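Local structure of aminotransferase (Bacillus subtilis, 6L1O) at residues Pro45-Pro48 with His49-Glu52; Pro73-Lys76 with Glu77-Ala81; Ala182-Asp185 with Ala186-Ala190; Val270-Phe273 with Gly274-Gln278. The protein is a pyridoxal-phosphate-dependent class I aminotransferase, encoded in the operon for biosynthesis of the dipeptide antibiotic bacilysin. All coordinates share one frame; numbering follows the deposited sequence.

Contact 1 of 4, residues Pro45-Pro48 with His49-Glu52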
loop_
_atom_site.group_PDB
_atom_site.type_symbol
_atom_site.label_atom_id
_atom_site.label_comp_id
_atom_site.label_asym_id
_atom_site.label_seq_id
_atom_site.Cartn_x
_atom_site.Cartn_y
_atom_site.Cartn_z
ATOM N N PRO B 45 12.928 15.881 13.090
ATOM C CA PRO B 45 11.526 15.498 13.231
ATOM C C PRO B 45 10.608 16.188 12.224
ATOM O O PRO B 45 10.964 17.184 11.575
ATOM C CB PRO B 45 11.172 15.940 14.672
ATOM C CG PRO B 45 12.049 17.113 14.924
ATOM C CD PRO B 45 13.361 16.783 14.184
ATOM N N THR B 46 9.413 15.596 12.019
ATOM C CA THR B 46 8.415 16.256 11.238
ATOM C C THR B 46 8.104 17.576 11.945
ATOM O O THR B 46 7.935 17.559 13.186
ATOM C CB THR B 46 7.153 15.363 11.142
ATOM O OG1 THR B 46 7.507 14.019 10.710
ATOM C CG2 THR B 46 6.105 15.968 10.239
ATOM N N PRO B 47 7.995 18.694 11.201
ATOM C CA PRO B 47 7.580 19.947 11.781
ATOM C C PRO B 47 6.281 19.860 12.581
ATOM O O PRO B 47 5.296 19.242 12.117
ATOM C CB PRO B 47 7.423 20.863 10.568
ATOM C CG PRO B 47 8.348 20.297 9.572
ATOM C CD PRO B 47 8.336 18.866 9.786
ATOM N N PRO B 48 6.259 20.484 13.770
ATOM C CA PRO B 48 5.146 20.346 14.700
ATOM C C PRO B 48 3.765 20.767 14.158
ATOM O O PRO B 48 2.774 20.182 14.588
ATOM C CB PRO B 48 5.575 21.163 15.931
ATOM C CG PRO B 48 6.925 21.726 15.636
ATOM C CD PRO B 48 7.474 21.030 14.426
ATOM N N HIS B 49 3.680 21.679 13.217
ATOM C CA HIS B 49 2.372 22.054 12.652
ATOM C C HIS B 49 1.750 20.908 11.825
ATOM O O HIS B 49 0.540 20.768 11.747
ATOM C CB HIS B 49 2.438 23.337 11.853
ATOM C CG HIS B 49 3.214 23.237 10.560
ATOM N ND1 HIS B 49 4.584 23.210 10.517
ATOM C CD2 HIS B 49 2.800 23.186 9.265
ATOM C CE1 HIS B 49 4.994 23.130 9.259
ATOM N NE2 HIS B 49 3.932 23.112 8.477
ATOM N N ILE B 50 2.589 20.037 11.269
ATOM C CA ILE B 50 2.128 18.859 10.568
ATOM C C ILE B 50 1.641 17.800 11.560
ATOM O O ILE B 50 0.604 17.170 11.384
ATOM C CB ILE B 50 3.250 18.293 9.641
ATOM C CG1 ILE B 50 3.593 19.349 8.596
ATOM C CG2 ILE B 50 2.771 16.958 8.979
ATOM C CD1 ILE B 50 4.899 19.225 7.841
ATOM N N VAL B 51 2.430 17.548 12.579
ATOM C CA VAL B 51 2.061 16.643 13.618
ATOM C C VAL B 51 0.731 17.018 14.287
ATOM O O VAL B 51 -0.146 16.151 14.491
ATOM C CB VAL B 51 3.147 16.506 14.693
ATOM C CG1 VAL B 51 2.699 15.557 15.813
ATOM C CG2 VAL B 51 4.477 16.054 14.093
ATOM N N GLU B 52 0.573 18.287 14.612
ATOM C CA GLU B 52 -0.660 18.763 15.223
ATOM C C GLU B 52 -1.863 18.671 14.305
ATOM O O GLU B 52 -2.958 18.445 14.781
ATOM C CB GLU B 52 -0.530 20.202 15.721
ATOM C CG GLU B 52 0.390 20.323 16.921
ATOM C CD GLU B 52 0.036 19.414 18.105
ATOM O OE1 GLU B 52 -1.189 19.229 18.435
ATOM O OE2 GLU B 52 1.010 18.874 18.697
#
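The imidazole of His49 meets Pro47 obliquely, with His49 CE1 3.6 Å from Pro47 CB, while one face of the ring lies against CG1 of the next residue, Ile50, toward its rim. A chi1 of 69° wedges CG between the backbone N and the carbonyl carbon, which turns the ring back toward the proline that precedes the helix; elsewhere the imidazole stacks with that of His290. Pro47 holds the N-cap position, and its carbonyl oxygen takes two amides of the first turn: Ile50 N donates to Pro47 O at 2.9 Å from above the carbonyl plane, and Val51 N adds a weak bond to this oxygen. One residue on, Glu52 N reaches Pro48 O at 2.9 Å in a straighter bond (165°). Beside these bonds, Thr46 CG2 packs on Ile50 CG2 at 3.7 Å, the two side chains crossing at about a right angle, and Ile50 CD1 lies along the Pro47 ring. Thr46 OG1 is held by Asn242 O and Trp246 NE1. Helix 48-57 starts against helix 274-285, where Ile50 rests on Ala279 and Ala283, and beside the second subunit, whose His64 binds Thr46 N.

Contact 2 of 4, residues Pro73-Lys76 with Glu77-Ala81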
loop_
_atom_site.group_PDB
_atom_site.type_symbol
_atom_site.label_atom_id
_atom_site.label_comp_id
_atom_site.label_asym_id
_atom_site.label_seq_id
_atom_site.Cartn_x
_atom_site.Cartn_y
_atom_site.Cartn_z
ATOM N N PRO B 73 -10.881 15.143 -1.888
ATOM C CA PRO B 73 -10.644 16.291 -2.778
ATOM C C PRO B 73 -9.815 17.422 -2.136
ATOM O O PRO B 73 -9.072 18.060 -2.856
ATOM C CB PRO B 73 -12.080 16.788 -3.110
ATOM C CG PRO B 73 -12.913 15.563 -3.006
ATOM C CD PRO B 73 -12.328 14.785 -1.830
ATOM N N PHE B 74 -9.908 17.617 -0.824
ATOM C CA PHE B 74 -9.188 18.721 -0.177
ATOM C C PHE B 74 -7.654 18.524 -0.311
ATOM O O PHE B 74 -6.935 19.458 -0.393
ATOM C CB PHE B 74 -9.580 18.945 1.303
ATOM C CG PHE B 74 -9.175 17.815 2.257
ATOM C CD1 PHE B 74 -7.850 17.693 2.716
ATOM C CD2 PHE B 74 -10.124 16.917 2.758
ATOM C CE1 PHE B 74 -7.485 16.690 3.550
ATOM C CE2 PHE B 74 -9.771 15.888 3.610
ATOM C CZ PHE B 74 -8.446 15.782 4.019
ATOM N N LEU B 75 -7.206 17.286 -0.340
ATOM C CA LEU B 75 -5.761 17.022 -0.510
ATOM C C LEU B 75 -5.318 17.227 -1.950
ATOM O O LEU B 75 -4.271 17.802 -2.221
ATOM C CB LEU B 75 -5.411 15.601 -0.007
ATOM C CG LEU B 75 -3.976 15.163 -0.233
ATOM C CD1 LEU B 75 -3.025 16.234 0.287
ATOM C CD2 LEU B 75 -3.694 13.804 0.432
ATOM N N LYS B 76 -6.138 16.786 -2.896
ATOM C CA LYS B 76 -5.817 16.980 -4.307
ATOM C C LYS B 76 -5.785 18.479 -4.671
ATOM O O LYS B 76 -4.974 18.921 -5.457
ATOM C CB LYS B 76 -6.814 16.195 -5.139
ATOM C CG LYS B 76 -6.703 14.682 -4.936
ATOM C CD LYS B 76 -7.805 14.025 -5.767
ATOM C CE LYS B 76 -7.594 12.560 -5.859
ATOM N NZ LYS B 76 -8.750 11.977 -6.564
ATOM N N GLU B 77 -6.667 19.255 -4.071
ATOM C CA GLU B 77 -6.641 20.701 -4.178
ATOM C C GLU B 77 -5.363 21.295 -3.552
ATOM O O GLU B 77 -4.759 22.193 -4.114
ATOM C CB GLU B 77 -7.904 21.321 -3.558
ATOM C CG GLU B 77 -9.172 21.019 -4.334
ATOM C CD GLU B 77 -10.455 20.842 -3.491
ATOM O OE1 GLU B 77 -10.576 21.403 -2.367
ATOM O OE2 GLU B 77 -11.391 20.123 -3.941
ATOM N N ALA B 78 -4.933 20.779 -2.408
ATOM C CA ALA B 78 -3.672 21.255 -1.771
ATOM C C ALA B 78 -2.477 20.952 -2.664
ATOM O O ALA B 78 -1.583 21.768 -2.822
ATOM C CB ALA B 78 -3.483 20.644 -0.396
ATOM N N ILE B 79 -2.505 19.788 -3.307
ATOM C CA ILE B 79 -1.468 19.408 -4.235
ATOM C C ILE B 79 -1.439 20.360 -5.422
ATOM O O ILE B 79 -0.367 20.890 -5.791
ATOM C CB ILE B 79 -1.645 17.946 -4.680
ATOM C CG1 ILE B 79 -1.317 17.030 -3.482
ATOM C CG2 ILE B 79 -0.776 17.610 -5.888
ATOM C CD1 ILE B 79 -1.705 15.579 -3.664
ATOM N N ALA B 80 -2.603 20.670 -5.978
ATOM C CA ALA B 80 -2.613 21.603 -7.133
ATOM C C ALA B 80 -2.083 22.988 -6.713
ATOM O O ALA B 80 -1.300 23.594 -7.446
ATOM C CB ALA B 80 -3.991 21.681 -7.778
ATOM N N ALA B 81 -2.514 23.473 -5.550
ATOM C CA ALA B 81 -2.106 24.784 -5.039
ATOM C C ALA B 81 -0.583 24.779 -4.782
ATOM O O ALA B 81 0.106 25.718 -5.104
ATOM C CB ALA B 81 -2.854 25.127 -3.777
#
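Glu77 N donates to Pro73 O at 2.9 Å, nearly along the C=O axis, in the first of four successive i to i+4 bonds that make this the opening of an alpha-helix, 73-87. Ile79 N follows with a bond of 2.9 Å to Leu75 O, and Ala80 N with one of 3.0 Å to Lys76 O. The bond from Ala78 N to Phe74 O is more bent, at 149°, and its donor stands above the carbonyl plane. Pro73, lacking an N-H, suits a first turn in which the leading amides have no preceding carbonyl to bind. Outside the backbone, the contact divides between two sides of the helix. On the buried side, Leu75 and Ile79 cross obliquely, with Leu75 CG 4.1 Å from Ile79 CD1, and the branch Ile79 CG1 also lies 3.3 Å from Leu75 O. Together they touch helix 274-285, through Ala280 and Leu284, and the strands 97-100 and 249-253, through Leu99, Val97 and Phe250. This side of the helix therefore meets one margin of the large mixed sheet of the aminotransferase fold. On the exposed side Glu77 folds back along the first turn: CG lies anti to the carbonyl carbon (chi1 -68°), which directs the chain toward the N-terminal end, and the carboxylate oxygen Glu77 OE2 comes to rest 3.5 Å from Pro73 CB.

Contact 3 of 4, residues Ala182-Asp185 with Ala186-Ala190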
loop_
_atom_site.group_PDB
_atom_site.type_symbol
_atom_site.label_atom_id
_atom_site.label_comp_id
_atom_site.label_asym_id
_atom_site.label_seq_id
_atom_site.Cartn_x
_atom_site.Cartn_y
_atom_site.Cartn_z
ATOM N N ALA B 182 23.391 15.368 -8.771
ATOM C CA ALA B 182 23.295 16.230 -9.946
ATOM C C ALA B 182 21.880 16.785 -10.091
ATOM O O ALA B 182 20.929 16.214 -9.578
ATOM C CB ALA B 182 23.681 15.434 -11.202
ATOM N N VAL B 183 21.748 17.854 -10.841
ATOM C CA VAL B 183 20.489 18.551 -11.027
ATOM C C VAL B 183 20.210 18.711 -12.514
ATOM O O VAL B 183 21.101 18.575 -13.289
ATOM C CB VAL B 183 20.493 19.927 -10.328
ATOM C CG1 VAL B 183 20.491 19.751 -8.795
ATOM C CG2 VAL B 183 21.675 20.788 -10.777
ATOM N N ALA B 184 18.944 18.879 -12.864
ATOM C CA ALA B 184 18.513 19.089 -14.237
ATOM C C ALA B 184 17.795 20.438 -14.385
ATOM O O ALA B 184 17.339 20.996 -13.421
ATOM C CB ALA B 184 17.593 17.967 -14.650
ATOM N N ASP B 185 17.652 20.937 -15.608
ATOM C CA ASP B 185 16.885 22.172 -15.858
ATOM C C ASP B 185 15.777 21.965 -16.856
ATOM O O ASP B 185 15.647 20.860 -17.410
ATOM C CB ASP B 185 17.816 23.327 -16.281
ATOM C CG ASP B 185 18.679 22.988 -17.450
ATOM O OD1 ASP B 185 18.227 22.260 -18.357
ATOM O OD2 ASP B 185 19.834 23.469 -17.468
ATOM N N ALA B 186 15.002 23.040 -17.086
ATOM C CA ALA B 186 13.832 23.016 -17.979
ATOM C C ALA B 186 14.162 22.527 -19.387
ATOM O O ALA B 186 13.419 21.721 -19.959
ATOM C CB ALA B 186 13.196 24.387 -18.051
ATOM N N ALA B 187 15.299 22.970 -19.896
ATOM C CA ALA B 187 15.786 22.531 -21.210
ATOM C C ALA B 187 16.027 21.012 -21.271
ATOM O O ALA B 187 15.688 20.357 -22.264
ATOM C CB ALA B 187 17.093 23.270 -21.592
ATOM N N PHE B 188 16.686 20.459 -20.258
ATOM C CA PHE B 188 16.863 18.999 -20.254
ATOM C C PHE B 188 15.511 18.285 -20.272
ATOM O O PHE B 188 15.309 17.343 -21.027
ATOM C CB PHE B 188 17.644 18.527 -19.065
ATOM C CG PHE B 188 17.609 17.049 -18.892
ATOM C CD1 PHE B 188 18.363 16.235 -19.706
ATOM C CD2 PHE B 188 16.777 16.471 -17.955
ATOM C CE1 PHE B 188 18.321 14.867 -19.562
ATOM C CE2 PHE B 188 16.697 15.116 -17.819
ATOM C CZ PHE B 188 17.483 14.295 -18.582
ATOM N N TYR B 189 14.587 18.791 -19.464
ATOM C CA TYR B 189 13.290 18.160 -19.352
ATOM C C TYR B 189 12.499 18.278 -20.642
ATOM O O TYR B 189 11.735 17.383 -20.973
ATOM C CB TYR B 189 12.486 18.753 -18.173
ATOM C CG TYR B 189 12.995 18.362 -16.805
ATOM C CD1 TYR B 189 13.312 17.057 -16.512
ATOM C CD2 TYR B 189 13.145 19.309 -15.787
ATOM C CE1 TYR B 189 13.785 16.708 -15.278
ATOM C CE2 TYR B 189 13.615 18.951 -14.520
ATOM C CZ TYR B 189 13.916 17.652 -14.275
ATOM O OH TYR B 189 14.397 17.272 -13.026
ATOM N N ALA B 190 12.679 19.397 -21.351
ATOM C CA ALA B 190 12.001 19.598 -22.633
ATOM C C ALA B 190 12.496 18.595 -23.658
ATOM O O ALA B 190 11.720 18.049 -24.423
ATOM C CB ALA B 190 12.210 21.029 -23.132
#
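An N-terminal helix cap is formed where the loop after strand 168-174 turns into helix 186-199, with Asp185 as the N-cap residue. Its carboxylate oxygen OD1 accepts from Phe188 N at 3.0 Å, in a nearly straight bond of 164°. This is the classic i to i+3 capping bond, and it satisfies an amide of the first turn that has no helical carbonyl before it. The Asp185 torsion explains the reach: with chi1 at 54°, CG sits between the backbone N and the carbonyl carbon, and the carboxylate is swung over the start of the helix. Its negative charge would be expected to interact favourably with the positive end of the helix dipole. Asp185 also contributes its main chain, for Tyr189 N binds Asp185 O at 3.1 Å, with the donor in the carbonyl plane. The amide Asp185 N, in contrast, is buried by the contact and finds no partner in the model.

Beneath the cap, Ala184 provides the apolar part. Its methyl CB touches two aromatic side chains, 3.7 Å from Phe188 CD2 and 3.7 Å from Tyr189 OH, and approaches both rings obliquely. The phenol ring also passes by the capping residue's carbonyl, with Tyr189 CD2 3.4 Å from Asp185 O. Farther in, Tyr189 meets His205 of strand 202-206 edge-to-face and touches Tyr175, just beyond strand 168-174, so the first turn of helix 186-199 is packed against strand 202-206 and the loop that follows strand 168-174.

Contact 4 of 4, residues Val270-Phe273 with Gly274-Gln278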
loop_
_atom_site.group_PDB
_atom_site.type_symbol
_atom_site.label_atom_id
_atom_site.label_comp_id
_atom_site.label_asym_id
_atom_site.label_seq_id
_atom_site.Cartn_x
_atom_site.Cartn_y
_atom_site.Cartn_z
ATOM N N VAL B 270 -8.610 1.524 -0.408
ATOM C CA VAL B 270 -9.706 2.437 -0.199
ATOM C C VAL B 270 -9.095 3.719 0.382
ATOM O O VAL B 270 -9.230 4.033 1.584
ATOM C CB VAL B 270 -10.775 1.891 0.771
ATOM C CG1 VAL B 270 -12.006 2.803 0.773
ATOM C CG2 VAL B 270 -11.215 0.462 0.434
ATOM N N GLY B 271 -8.424 4.452 -0.468
ATOM C CA GLY B 271 -7.742 5.676 -0.025
ATOM C C GLY B 271 -6.712 5.413 1.050
ATOM O O GLY B 271 -6.027 4.398 1.054
ATOM N N MET B 272 -6.612 6.353 1.971
ATOM C CA MET B 272 -5.755 6.259 3.120
ATOM C C MET B 272 -6.346 7.097 4.278
ATOM O O MET B 272 -7.243 7.903 4.045
ATOM C CB MET B 272 -4.384 6.729 2.741
ATOM C CG MET B 272 -4.305 8.084 2.101
ATOM S SD MET B 272 -2.614 8.774 2.132
ATOM C CE MET B 272 -2.231 8.400 3.820
ATOM N N PHE B 273 -5.860 6.916 5.495
ATOM C CA PHE B 273 -6.429 7.555 6.662
ATOM C C PHE B 273 -6.535 9.050 6.471
ATOM O O PHE B 273 -5.570 9.717 6.114
ATOM C CB PHE B 273 -5.646 7.203 7.926
ATOM C CG PHE B 273 -6.248 7.727 9.203
ATOM C CD1 PHE B 273 -7.526 7.361 9.578
ATOM C CD2 PHE B 273 -5.523 8.560 10.063
ATOM C CE1 PHE B 273 -8.076 7.816 10.764
ATOM C CE2 PHE B 273 -6.067 8.986 11.256
ATOM C CZ PHE B 273 -7.359 8.641 11.578
ATOM N N GLY B 274 -7.742 9.594 6.646
ATOM C CA GLY B 274 -7.928 11.024 6.410
ATOM C C GLY B 274 -7.140 11.902 7.382
ATOM O O GLY B 274 -6.872 13.045 7.082
ATOM N N GLY B 275 -6.770 11.359 8.533
ATOM C CA GLY B 275 -5.908 12.081 9.466
ATOM C C GLY B 275 -4.567 12.344 8.811
ATOM O O GLY B 275 -4.028 13.434 8.912
ATOM N N LEU B 276 -4.047 11.332 8.119
ATOM C CA LEU B 276 -2.835 11.480 7.323
ATOM C C LEU B 276 -2.999 12.464 6.167
ATOM O O LEU B 276 -2.125 13.239 5.880
ATOM C CB LEU B 276 -2.382 10.116 6.814
ATOM C CG LEU B 276 -1.815 9.134 7.849
ATOM C CD1 LEU B 276 -1.540 7.824 7.136
ATOM C CD2 LEU B 276 -0.545 9.680 8.476
ATOM N N GLN B 277 -4.134 12.413 5.484
ATOM C CA GLN B 277 -4.384 13.329 4.382
ATOM C C GLN B 277 -4.408 14.773 4.833
ATOM O O GLN B 277 -3.923 15.646 4.138
ATOM C CB GLN B 277 -5.687 12.963 3.638
ATOM C CG GLN B 277 -5.653 11.532 3.060
ATOM C CD GLN B 277 -6.769 11.263 2.078
ATOM O OE1 GLN B 277 -6.962 12.016 1.103
ATOM N NE2 GLN B 277 -7.528 10.194 2.340
ATOM N N GLN B 278 -5.018 15.032 5.986
ATOM C CA GLN B 278 -5.069 16.353 6.527
ATOM C C GLN B 278 -3.664 16.825 6.929
ATOM O O GLN B 278 -3.320 17.952 6.718
ATOM C CB GLN B 278 -6.008 16.379 7.749
ATOM C CG GLN B 278 -6.156 17.726 8.379
ATOM C CD GLN B 278 -7.484 17.905 9.149
ATOM O OE1 GLN B 278 -8.515 17.382 8.751
ATOM N NE2 GLN B 278 -7.441 18.650 10.257
#
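Met272 and Gln277 are joined by a hydrogen bond from side chain to main chain: Gln277 NE2 donates to Met272 O at 2.9 Å. The oxygen lies close to the amide plane of the glutamine, although the donor stands 37° above the carbonyl plane. The other amide atom, Gln277 OE1, is bonded to Tyr72 N, so both ends of the group are engaged and its rotation is fixed. In the backbone, Gln277 N binds Phe273 O at 3.1 Å, closing the first turn of helix 274-285 behind the N-cap residue Phe273.

The main apolar contact is between Met272 and Leu276. Met272 bends at its last torsion (chi3 -46°), which carries CE onto Leu276; the two side chains cross at about a right angle and pack tightly, with Met272 CE 3.4 Å from Leu276 CD1.

A separate ring contact places Gly275 N over one face of Phe273, 3.4 Å above the plane toward the rim, while Trp246 of the second subunit meets this ring too.

A buried amide with both its polar atoms bonded, beside tight apolar packing, is consistent with a firmly set helix start at the subunit interface, in the same loop as Val270, which touches the bound tyrosine.

How the contacts relate
The four contacts follow in series along the chain, each at the beginning of a helix: 48-57, 73-87, 186-199 and 274-285. Contacts 2 and 4 touch, their centres 13 Å apart, where Phe74 CE1 lies 3.8 Å from Gln277 O and Leu75 CD2 equally far from Gln277 OE1. Contact 1 is near contact 4, with nearest atoms about 6 Å apart, and both reach the second subunit. Helix 274-285 therefore lies beside both helices 48-57 and 73-87, while contact 2 itself is not touched by the second subunit. Contact 3 stands apart, 26 to 33 Å from the others between centres, on the helix that meets strand 202-206 of the large sheet.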